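Local coordinates for protein amidase, hydantoinase/carbamoylase family (Burkholderia vietnamiensis, PDB 5I4M) that probably hydrolyses N-carbamoyl-L-amino acids with the help of two zinc ions held in each subunit, at residues A[208-213]-A[393-398]; A[225-230]-A[370-375]; A[31-36]-A[112-117]. All blocks are in the same frame, centred on the assembly; numbering follows the deposited sequence.

Interaction 1: residues A[208-213]-A[393-398]; sequences FELHIE and VFVPCI. With ZN (zinc ion), chain C.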
loop_
_atom_site.group_PDB
_atom_site.type_symbol
_atom_site.label_atom_id
_atom_site.label_comp_id
_atom_site.label_asym_id
_atom_site.label_seq_id
_atom_site.Cartn_x
_atom_site.Cartn_y
_atom_site.Cartn_z
ATOM N N PHE A 208 -1.533 -36.598 11.827
ATOM C CA PHE A 208 -2.261 -35.774 12.781
ATOM C C PHE A 208 -1.560 -34.428 12.867
ATOM O O PHE A 208 -0.331 -34.380 12.910
ATOM C CB PHE A 208 -2.298 -36.394 14.190
ATOM C CG PHE A 208 -3.004 -37.714 14.269
ATOM C CD1 PHE A 208 -4.363 -37.771 14.531
ATOM C CD2 PHE A 208 -2.304 -38.898 14.106
ATOM C CE1 PHE A 208 -5.020 -38.991 14.606
ATOM C CE2 PHE A 208 -2.942 -40.116 14.189
ATOM C CZ PHE A 208 -4.309 -40.166 14.440
ATOM N N GLU A 209 -2.327 -33.342 12.906
ATOM C CA GLU A 209 -1.760 -32.021 13.150
ATOM C C GLU A 209 -2.422 -31.396 14.373
ATOM O O GLU A 209 -3.652 -31.335 14.472
ATOM C CB GLU A 209 -1.908 -31.105 11.929
ATOM C CG GLU A 209 -1.388 -29.667 12.175
ATOM C CD GLU A 209 -1.262 -28.857 10.899
ATOM O OE1 GLU A 209 -1.595 -29.401 9.829
ATOM O OE2 GLU A 209 -0.805 -27.687 10.955
ATOM N N LEU A 210 -1.596 -30.939 15.298
ATOM C CA LEU A 210 -2.018 -30.227 16.495
ATOM C C LEU A 210 -1.923 -28.723 16.232
ATOM O O LEU A 210 -0.912 -28.247 15.706
ATOM C CB LEU A 210 -1.121 -30.649 17.667
ATOM C CG LEU A 210 -1.168 -29.853 18.967
ATOM C CD1 LEU A 210 -2.525 -29.984 19.618
ATOM C CD2 LEU A 210 -0.054 -30.359 19.899
ATOM N N HIS A 211 -2.977 -27.977 16.569
ATOM C CA HIS A 211 -3.013 -26.552 16.233
ATOM C C HIS A 211 -3.915 -25.818 17.214
ATOM O O HIS A 211 -4.841 -26.405 17.776
ATOM C CB HIS A 211 -3.539 -26.355 14.807
ATOM C CG HIS A 211 -3.058 -25.104 14.141
ATOM N ND1 HIS A 211 -3.540 -23.852 14.463
ATOM C CD2 HIS A 211 -2.160 -24.919 13.142
ATOM C CE1 HIS A 211 -2.954 -22.948 13.691
ATOM N NE2 HIS A 211 -2.111 -23.569 12.884
ATOM N N ILE A 212 -3.655 -24.523 17.423
ATOM C CA ILE A 212 -4.617 -23.739 18.189
ATOM C C ILE A 212 -5.849 -23.503 17.321
ATOM O O ILE A 212 -5.768 -23.467 16.083
ATOM C CB ILE A 212 -4.030 -22.404 18.686
ATOM C CG1 ILE A 212 -3.495 -21.581 17.512
ATOM C CG2 ILE A 212 -2.939 -22.644 19.731
ATOM C CD1 ILE A 212 -3.429 -20.097 17.816
ATOM N N GLU A 213 -6.999 -23.322 17.974
ATOM C CA GLU A 213 -8.257 -23.195 17.240
ATOM C C GLU A 213 -8.255 -22.002 16.282
ATOM O O GLU A 213 -8.791 -22.091 15.166
ATOM C CB GLU A 213 -9.422 -23.066 18.216
ATOM C CG GLU A 213 -10.754 -22.911 17.485
ATOM C CD GLU A 213 -11.876 -22.477 18.402
ATOM O OE1 GLU A 213 -12.839 -21.863 17.909
ATOM O OE2 GLU A 213 -11.783 -22.732 19.613
ATOM N N VAL A 393 -6.000 -32.058 16.011
ATOM C CA VAL A 393 -6.247 -31.798 17.425
ATOM C C VAL A 393 -6.205 -30.291 17.612
ATOM O O VAL A 393 -5.208 -29.659 17.256
ATOM C CB VAL A 393 -5.194 -32.463 18.320
ATOM C CG1 VAL A 393 -5.509 -32.201 19.801
ATOM C CG2 VAL A 393 -5.080 -33.947 18.023
ATOM N N PHE A 394 -7.284 -29.714 18.143
ATOM C CA PHE A 394 -7.319 -28.300 18.497
ATOM C C PHE A 394 -7.209 -28.130 20.007
ATOM O O PHE A 394 -7.684 -28.968 20.778
ATOM C CB PHE A 394 -8.614 -27.613 18.046
ATOM C CG PHE A 394 -8.606 -27.097 16.613
ATOM C CD1 PHE A 394 -7.514 -27.283 15.772
ATOM C CD2 PHE A 394 -9.713 -26.419 16.122
ATOM C CE1 PHE A 394 -7.533 -26.802 14.470
ATOM C CE2 PHE A 394 -9.740 -25.937 14.824
ATOM C CZ PHE A 394 -8.644 -26.129 13.996
ATOM N N VAL A 395 -6.592 -27.030 20.414
ATOM C CA VAL A 395 -6.726 -26.486 21.765
ATOM C C VAL A 395 -7.247 -25.065 21.613
ATOM O O VAL A 395 -7.222 -24.509 20.502
ATOM C CB VAL A 395 -5.388 -26.526 22.542
ATOM C CG1 VAL A 395 -4.807 -27.930 22.534
ATOM C CG2 VAL A 395 -4.402 -25.487 21.991
ATOM N N PRO A 396 -7.753 -24.451 22.689
ATOM C CA PRO A 396 -8.294 -23.089 22.578
ATOM C C PRO A 396 -7.182 -22.073 22.401
ATOM O O PRO A 396 -5.998 -22.379 22.526
ATOM C CB PRO A 396 -9.024 -22.866 23.912
ATOM C CG PRO A 396 -9.105 -24.214 24.571
ATOM C CD PRO A 396 -7.938 -24.996 24.046
ATOM N N CYS A 397 -7.581 -20.832 22.116
ATOM C CA CYS A 397 -6.670 -19.705 22.244
ATOM C C CYS A 397 -7.416 -18.535 22.867
ATOM O O CYS A 397 -8.640 -18.436 22.762
ATOM C CB CYS A 397 -6.039 -19.291 20.907
ATOM S SG CYS A 397 -7.215 -18.959 19.581
ATOM N N ILE A 398 -6.657 -17.657 23.528
ATOM C CA ILE A 398 -7.246 -16.614 24.363
ATOM C C ILE A 398 -8.027 -15.640 23.495
ATOM O O ILE A 398 -7.494 -15.080 22.526
ATOM C CB ILE A 398 -6.158 -15.883 25.164
ATOM C CG1 ILE A 398 -5.519 -16.817 26.186
ATOM C CG2 ILE A 398 -6.737 -14.650 25.836
ATOM C CD1 ILE A 398 -6.419 -17.157 27.354
HETATM ZN ZN ZN C . -1.399 -22.403 11.109
HETATM O O HOH W 1 -10.845 -20.842 21.657
HETATM O O HOH W 2 -1.756 -24.181 9.890
#

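Interaction 2: residues A[225-230]-A[370-375]; sequences IGVVTD and HRDIVS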
loop_
_atom_site.group_PDB
_atom_site.type_symbol
_atom_site.label_atom_id
_atom_site.label_comp_id
_atom_site.label_asym_id
_atom_site.label_seq_id
_atom_site.Cartn_x
_atom_site.Cartn_y
_atom_site.Cartn_z
ATOM N N ILE A 225 -10.191 -29.607 24.483
ATOM C CA ILE A 225 -9.742 -30.238 23.243
ATOM C C ILE A 225 -10.817 -30.057 22.180
ATOM O O ILE A 225 -12.003 -30.280 22.443
ATOM C CB ILE A 225 -9.438 -31.736 23.456
ATOM C CG1 ILE A 225 -8.299 -31.920 24.463
ATOM C CG2 ILE A 225 -9.088 -32.429 22.125
ATOM C CD1 ILE A 225 -6.973 -31.386 23.957
ATOM N N GLY A 226 -10.402 -29.652 20.978
ATOM C CA GLY A 226 -11.247 -29.722 19.814
ATOM C C GLY A 226 -10.928 -30.963 19.007
ATOM O O GLY A 226 -9.816 -31.118 18.498
ATOM N N VAL A 227 -11.916 -31.848 18.895
ATOM C CA VAL A 227 -11.824 -33.030 18.046
ATOM C C VAL A 227 -12.201 -32.573 16.639
ATOM O O VAL A 227 -13.381 -32.415 16.316
ATOM C CB VAL A 227 -12.722 -34.164 18.550
ATOM C CG1 VAL A 227 -12.629 -35.381 17.642
ATOM C CG2 VAL A 227 -12.321 -34.546 19.978
ATOM N N VAL A 228 -11.198 -32.303 15.809
ATOM C CA VAL A 228 -11.463 -31.664 14.523
ATOM C C VAL A 228 -11.973 -32.713 13.547
ATOM O O VAL A 228 -11.261 -33.672 13.226
ATOM C CB VAL A 228 -10.211 -30.976 13.969
ATOM C CG1 VAL A 228 -10.577 -30.183 12.709
ATOM C CG2 VAL A 228 -9.587 -30.056 15.021
ATOM N N THR A 229 -13.191 -32.510 13.049
ATOM C CA THR A 229 -13.842 -33.466 12.162
ATOM C C THR A 229 -13.801 -33.055 10.704
ATOM O O THR A 229 -13.890 -33.921 9.830
ATOM C CB THR A 229 -15.311 -33.646 12.557
ATOM O OG1 THR A 229 -15.985 -32.388 12.425
ATOM C CG2 THR A 229 -15.424 -34.132 13.998
ATOM N N ASP A 230 -13.692 -31.755 10.433
ATOM C CA ASP A 230 -13.777 -31.197 9.091
ATOM C C ASP A 230 -12.939 -29.930 9.042
ATOM O O ASP A 230 -12.560 -29.371 10.073
ATOM C CB ASP A 230 -15.219 -30.851 8.702
ATOM C CG ASP A 230 -16.147 -32.040 8.752
ATOM O OD1 ASP A 230 -16.670 -32.345 9.850
ATOM O OD2 ASP A 230 -16.384 -32.649 7.682
ATOM N N HIS A 370 -14.043 -31.991 25.790
ATOM C CA HIS A 370 -13.835 -31.846 24.353
ATOM C C HIS A 370 -15.165 -31.659 23.637
ATOM O O HIS A 370 -16.235 -31.943 24.183
ATOM C CB HIS A 370 -13.079 -33.051 23.765
ATOM C CG HIS A 370 -13.737 -34.371 24.031
ATOM N ND1 HIS A 370 -14.708 -34.901 23.208
ATOM C CD2 HIS A 370 -13.559 -35.269 25.029
ATOM C CE1 HIS A 370 -15.098 -36.070 23.688
ATOM N NE2 HIS A 370 -14.418 -36.315 24.794
ATOM N N ARG A 371 -15.081 -31.153 22.409
ATOM C CA ARG A 371 -16.220 -31.145 21.500
ATOM C C ARG A 371 -15.718 -31.287 20.070
ATOM O O ARG A 371 -14.571 -30.959 19.756
ATOM C CB ARG A 371 -17.057 -29.868 21.629
ATOM C CG ARG A 371 -16.273 -28.585 21.361
ATOM C CD ARG A 371 -17.207 -27.460 20.965
ATOM N NE ARG A 371 -17.606 -27.577 19.567
ATOM C CZ ARG A 371 -18.563 -26.856 18.993
ATOM N NH1 ARG A 371 -19.246 -25.967 19.695
ATOM N NH2 ARG A 371 -18.838 -27.027 17.708
ATOM N N ASP A 372 -16.594 -31.787 19.207
ATOM C CA ASP A 372 -16.301 -31.811 17.779
ATOM C C ASP A 372 -16.247 -30.386 17.243
ATOM O O ASP A 372 -17.012 -29.519 17.669
ATOM C CB ASP A 372 -17.377 -32.596 17.022
ATOM C CG ASP A 372 -17.335 -34.080 17.299
ATOM O OD1 ASP A 372 -16.399 -34.543 17.978
ATOM O OD2 ASP A 372 -18.246 -34.793 16.815
ATOM N N ILE A 373 -15.356 -30.141 16.279
ATOM C CA ILE A 373 -15.209 -28.788 15.758
ATOM C C ILE A 373 -14.739 -28.823 14.306
ATOM O O ILE A 373 -14.072 -29.764 13.861
ATOM C CB ILE A 373 -14.250 -27.968 16.651
ATOM C CG1 ILE A 373 -14.329 -26.481 16.302
ATOM C CG2 ILE A 373 -12.836 -28.521 16.547
ATOM C CD1 ILE A 373 -13.860 -25.551 17.432
ATOM N N VAL A 374 -15.114 -27.780 13.560
ATOM C CA VAL A 374 -14.726 -27.601 12.166
ATOM C C VAL A 374 -13.643 -26.532 12.106
ATOM O O VAL A 374 -13.806 -25.437 12.658
ATOM C CB VAL A 374 -15.937 -27.210 11.301
ATOM C CG1 VAL A 374 -15.513 -26.972 9.836
ATOM C CG2 VAL A 374 -17.015 -28.288 11.388
ATOM N N SER A 375 -12.529 -26.851 11.457
ATOM C CA SER A 375 -11.441 -25.884 11.339
ATOM C C SER A 375 -11.834 -24.743 10.401
ATOM O O SER A 375 -12.263 -24.975 9.264
ATOM C CB SER A 375 -10.176 -26.575 10.830
ATOM O OG SER A 375 -9.136 -25.637 10.583
#

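Interaction 3: residues A[31-36]-A[112-117]; sequences RLWDSL and GRFDGI. With ZN (zinc ion), chain C; ZN (zinc ion), chain D; 3PG (3-phosphoglyceric acid), chain E.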
loop_
_atom_site.group_PDB
_atom_site.type_symbol
_atom_site.label_atom_id
_atom_site.label_comp_id
_atom_site.label_asym_id
_atom_site.label_seq_id
_atom_site.Cartn_x
_atom_site.Cartn_y
_atom_site.Cartn_z
ATOM N N ARG A 31 8.825 -28.711 29.398
ATOM C CA ARG A 31 9.780 -28.801 28.301
ATOM C C ARG A 31 9.177 -28.272 27.008
ATOM O O ARG A 31 9.825 -27.517 26.276
ATOM C CB ARG A 31 10.241 -30.245 28.130
ATOM C CG ARG A 31 11.288 -30.431 27.042
ATOM C CD ARG A 31 11.857 -31.844 27.099
ATOM N NE ARG A 31 10.828 -32.857 26.876
ATOM C CZ ARG A 31 10.984 -34.146 27.158
ATOM N NH1 ARG A 31 12.128 -34.565 27.686
ATOM N NH2 ARG A 31 10.001 -35.011 26.930
ATOM N N LEU A 32 7.922 -28.643 26.723
ATOM C CA LEU A 32 7.249 -28.153 25.525
ATOM C C LEU A 32 7.029 -26.642 25.592
ATOM O O LEU A 32 7.331 -25.918 24.639
ATOM C CB LEU A 32 5.917 -28.888 25.354
ATOM C CG LEU A 32 5.002 -28.367 24.239
ATOM C CD1 LEU A 32 5.703 -28.354 22.904
ATOM C CD2 LEU A 32 3.746 -29.245 24.173
ATOM N N TRP A 33 6.495 -26.153 26.714
ATOM C CA TRP A 33 6.270 -24.719 26.874
ATOM C C TRP A 33 7.561 -23.932 26.702
ATOM O O TRP A 33 7.591 -22.916 25.995
ATOM C CB TRP A 33 5.657 -24.426 28.242
ATOM C CG TRP A 33 5.389 -22.959 28.444
ATOM C CD1 TRP A 33 6.219 -22.039 29.031
ATOM C CD2 TRP A 33 4.222 -22.240 28.035
ATOM N NE1 TRP A 33 5.633 -20.793 29.016
ATOM C CE2 TRP A 33 4.410 -20.889 28.403
ATOM C CE3 TRP A 33 3.034 -22.604 27.384
ATOM C CZ2 TRP A 33 3.446 -19.911 28.165
ATOM C CZ3 TRP A 33 2.084 -21.627 27.142
ATOM C CH2 TRP A 33 2.293 -20.298 27.529
ATOM N N ASP A 34 8.642 -24.379 27.350
ATOM C CA ASP A 34 9.912 -23.668 27.217
ATOM C C ASP A 34 10.414 -23.690 25.780
ATOM O O ASP A 34 11.020 -22.717 25.318
ATOM C CB ASP A 34 10.962 -24.260 28.159
ATOM C CG ASP A 34 10.630 -24.028 29.622
ATOM O OD1 ASP A 34 9.759 -23.180 29.902
ATOM O OD2 ASP A 34 11.246 -24.688 30.488
ATOM N N SER A 35 10.167 -24.779 25.048
ATOM C CA SER A 35 10.583 -24.781 23.655
ATOM C C SER A 35 9.789 -23.758 22.852
ATOM O O SER A 35 10.346 -23.117 21.953
ATOM C CB SER A 35 10.464 -26.186 23.053
ATOM O OG SER A 35 9.123 -26.558 22.797
ATOM N N LEU A 36 8.507 -23.558 23.192
ATOM C CA LEU A 36 7.721 -22.519 22.531
ATOM C C LEU A 36 8.258 -21.132 22.860
ATOM O O LEU A 36 8.378 -20.281 21.972
ATOM C CB LEU A 36 6.249 -22.631 22.928
ATOM C CG LEU A 36 5.508 -23.736 22.179
ATOM C CD1 LEU A 36 4.251 -24.193 22.933
ATOM C CD2 LEU A 36 5.124 -23.271 20.777
ATOM N N GLY A 112 1.438 -14.719 15.777
ATOM C CA GLY A 112 1.472 -15.083 17.175
ATOM C C GLY A 112 2.527 -16.137 17.454
ATOM O O GLY A 112 3.145 -16.698 16.553
ATOM N N ARG A 113 2.710 -16.410 18.743
ATOM C CA ARG A 113 3.714 -17.361 19.196
ATOM C C ARG A 113 3.258 -18.811 19.118
ATOM O O ARG A 113 4.033 -19.701 19.488
ATOM C CB ARG A 113 4.120 -17.025 20.640
ATOM C CG ARG A 113 4.895 -15.700 20.751
ATOM C CD ARG A 113 5.021 -15.196 22.198
ATOM N NE ARG A 113 3.701 -14.920 22.752
ATOM C CZ ARG A 113 3.274 -15.332 23.937
ATOM N NH1 ARG A 113 4.083 -16.020 24.741
ATOM N NH2 ARG A 113 2.035 -15.040 24.324
ATOM N N PHE A 114 2.042 -19.084 18.638
ATOM C CA PHE A 114 1.529 -20.448 18.686
ATOM C C PHE A 114 1.051 -20.991 17.341
ATOM O O PHE A 114 1.125 -22.206 17.106
ATOM C CB PHE A 114 0.399 -20.521 19.715
ATOM C CG PHE A 114 0.836 -20.155 21.104
ATOM C CD1 PHE A 114 1.438 -21.103 21.924
ATOM C CD2 PHE A 114 0.686 -18.856 21.579
ATOM C CE1 PHE A 114 1.869 -20.769 23.200
ATOM C CE2 PHE A 114 1.109 -18.514 22.861
ATOM C CZ PHE A 114 1.694 -19.474 23.674
ATOM N N ASP A 115 0.540 -20.131 16.461
ATOM C CA ASP A 115 0.030 -20.594 15.168
ATOM C C ASP A 115 1.131 -21.343 14.430
ATOM O O ASP A 115 2.233 -20.817 14.241
ATOM C CB ASP A 115 -0.474 -19.385 14.371
ATOM C CG ASP A 115 -0.959 -19.722 12.969
ATOM O OD1 ASP A 115 -1.065 -20.914 12.590
ATOM O OD2 ASP A 115 -1.284 -18.742 12.244
ATOM N N GLY A 116 0.858 -22.601 14.082
ATOM C CA GLY A 116 1.845 -23.423 13.403
ATOM C C GLY A 116 2.961 -23.984 14.268
ATOM O O GLY A 116 3.186 -25.199 14.296
ATOM N N ILE A 117 3.696 -23.117 14.963
ATOM C CA ILE A 117 4.881 -23.606 15.664
ATOM C C ILE A 117 4.495 -24.571 16.786
ATOM O O ILE A 117 5.248 -25.501 17.100
ATOM C CB ILE A 117 5.727 -22.416 16.175
ATOM C CG1 ILE A 117 7.021 -22.908 16.844
ATOM C CG2 ILE A 117 4.922 -21.553 17.137
ATOM C CD1 ILE A 117 7.981 -23.624 15.897
HETATM ZN ZN ZN C . -1.399 -22.403 11.109
HETATM ZN ZN ZN D . -1.673 -18.640 10.267
HETATM C C1 3PG E . -5.394 -19.748 6.281
HETATM O O1 3PG E . -5.441 -18.509 6.175
HETATM O O2 3PG E . -6.350 -20.426 6.717
HETATM C C2 3PG E . -4.129 -20.439 5.859
HETATM O O3 3PG E . -4.389 -21.826 5.582
HETATM C C3 3PG E . -3.134 -20.335 6.992
HETATM O O1P 3PG E . -3.628 -21.058 8.122
HETATM P P 3PG E . -2.957 -20.798 9.592
HETATM O O2P 3PG E . -1.461 -20.794 9.383
HETATM O O3P 3PG E . -3.494 -19.432 9.997
HETATM O O4P 3PG E . -3.452 -21.990 10.431
HETATM O O HOH W 3 6.805 -20.177 19.573
HETATM O O HOH W 2 -1.756 -24.181 9.890
#

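Interaction 1: residues A[208-213]-A[393-398]
Phe394 and Glu213 meet because CG of Phe394 stands anti to its own carbonyl carbon (chi1 -86°), which lays the ring against the residue that follows the neighbouring strand: Glu213 CA rests over one face, 4.0 Å from the ring centroid, a CH-pi contact. Beside it His211, with chi1 at -153°, carries its imidazole on the same side of the sheet but away from Phe394; of its side chain, CB is what meets the ring, 4.0 Å from Phe394 CE1. The strands run parallel and are joined by four backbone bonds, among them His211 N to Val393 O (2.9 Å) and Glu213 N to Val395 O (2.8 Å). On the opposite face Leu210 CD1 packs on Val393 CG1 at 3.7 Å, and Ile212 CG2 meets Val395 CG2; Tyr118 of helix 117-132 touches Leu210, Ile212 and Val395. Glu213 turns its carboxylate to the backbone N-H groups of Ile217 and Leu218. His211 ND1 gives a bond of 2.8 Å to Ile212 O, in the carbonyl plane and on a lone pair, which, with the metal on NE2, fixes the ring's rotation. NE2 binds zinc at 2.2 Å, alongside His104 and Asp115, and the carbonyl probably makes the imidazole a stronger donor to the metal.

Interaction 2: residues A[225-230]-A[370-375]
Ile225 to Asp230 and His370 to Ser375 pair as parallel strands whose axes diverge by 46°, a strongly twisted pair, with Arg371 N bonded to Ile225 O at one end and Ser375 N to Asp230 O (2.9 Å) at the other. On one face His370, Val227 and Asp372 stand in a row, pointing the same way: Val227 CG2 lies 4.0 Å from His370 ND1, and Val227 CB is 3.7 Å from Asp372 OD1. The polar ends of His370 and Asp372 have partners on helix 353-365, which lies over part of this face: His370 NE2 bonds to Asp364, and Asp372 forms a salt bridge with Arg360. Thr229 crosses Asp372 at about a right angle, with Thr229 CG2 3.8 Å from Asp372 CG, while Thr229 OG1 donates to Asp230 OD1. Strand 370-375 pairs with strand 225-242, which also neighbours strand 390-395, and so adds to the sheet of the zinc-binding M20 domain. The face of Val228 and Ile373 is apolar and buried, with Arg371 partly exposed at its margin. Ile373 CG2, set between backbone N and carbonyl carbon, reaches Gly226 CA at 3.8 Å and Val228 CG2 at 3.9 Å, and Phe394 lies against both Val228 and Ile373. Arg371 curls along its own strand so that NE bonds to Asp372 O at 2.8 Å, with the acceptor close to the guanidinium plane, and NH1 reaches Glu221 in a salt bridge.

Interaction 3: residues A[31-36]-A[112-117]
Leu36 and Trp33, one turn apart on helix 29-39, hold the tight part of this contact by gripping Phe114 along its rim. CG of Phe114 is anti to the carbonyl carbon (chi1 -60°), which sends the ring out of the loop toward the helix. Trp33 CH2 comes to its edge, 4.0 Å from Phe114 CZ, and Leu36 CD1 touches the same edge at CE1. The two aromatic planes are inclined by 41°, so the rings meet obliquely at a centroid distance of 5.9 Å. The side chains of Leu36 and Ile117 slide past each other in opposite directions, Leu36 CD2 4.0 Å from Ile117 CG2, and Ile414 of helix 411-429 packs on both Trp33 and Leu36. The other side is looser and wetter: the side chain of Arg113 stands off from the helix segment, and a water donates to both Leu36 O (2.9 Å) and Arg113 O (2.8 Å). The guanidinium of Arg113 leads off to a salt bridge with Asp408. Just past Phe114 the chain turns into the active site, where Glu407 accepts from the N-H groups of Phe114 and Asp115. Asp115 then spans the two metals, OD1 on one zinc at 2.1 Å and OD2 on the other at 2.0 Å, with the phosphate of 3-phosphoglycerate bound to both, its O2P bridging them: the carboxylate-bridged dinuclear zinc centre of the M20 family.

In the fold
Interaction 3 comes first along the chain, closing the stretch from helix 29-39 to the loop before helix 117-132. Only after it does interaction 1 open, at strand 206-212, to be closed by strand 390-395 some 180 residues later. Nested inside that loop, interaction 2 closes a shorter one of about 140 residues between strands 225-242 and 370-375. Strands 390-395 and 225-242 are neighbours, so interactions 1 and 2 join in one sheet, with Phe394 O probably bonded to Gly226 N. Interaction 3 touches interaction 1 at the metal site, where His211 and Asp115 share a zinc, while interactions 2 and 3 stay about 10 Å apart at their nearest atoms.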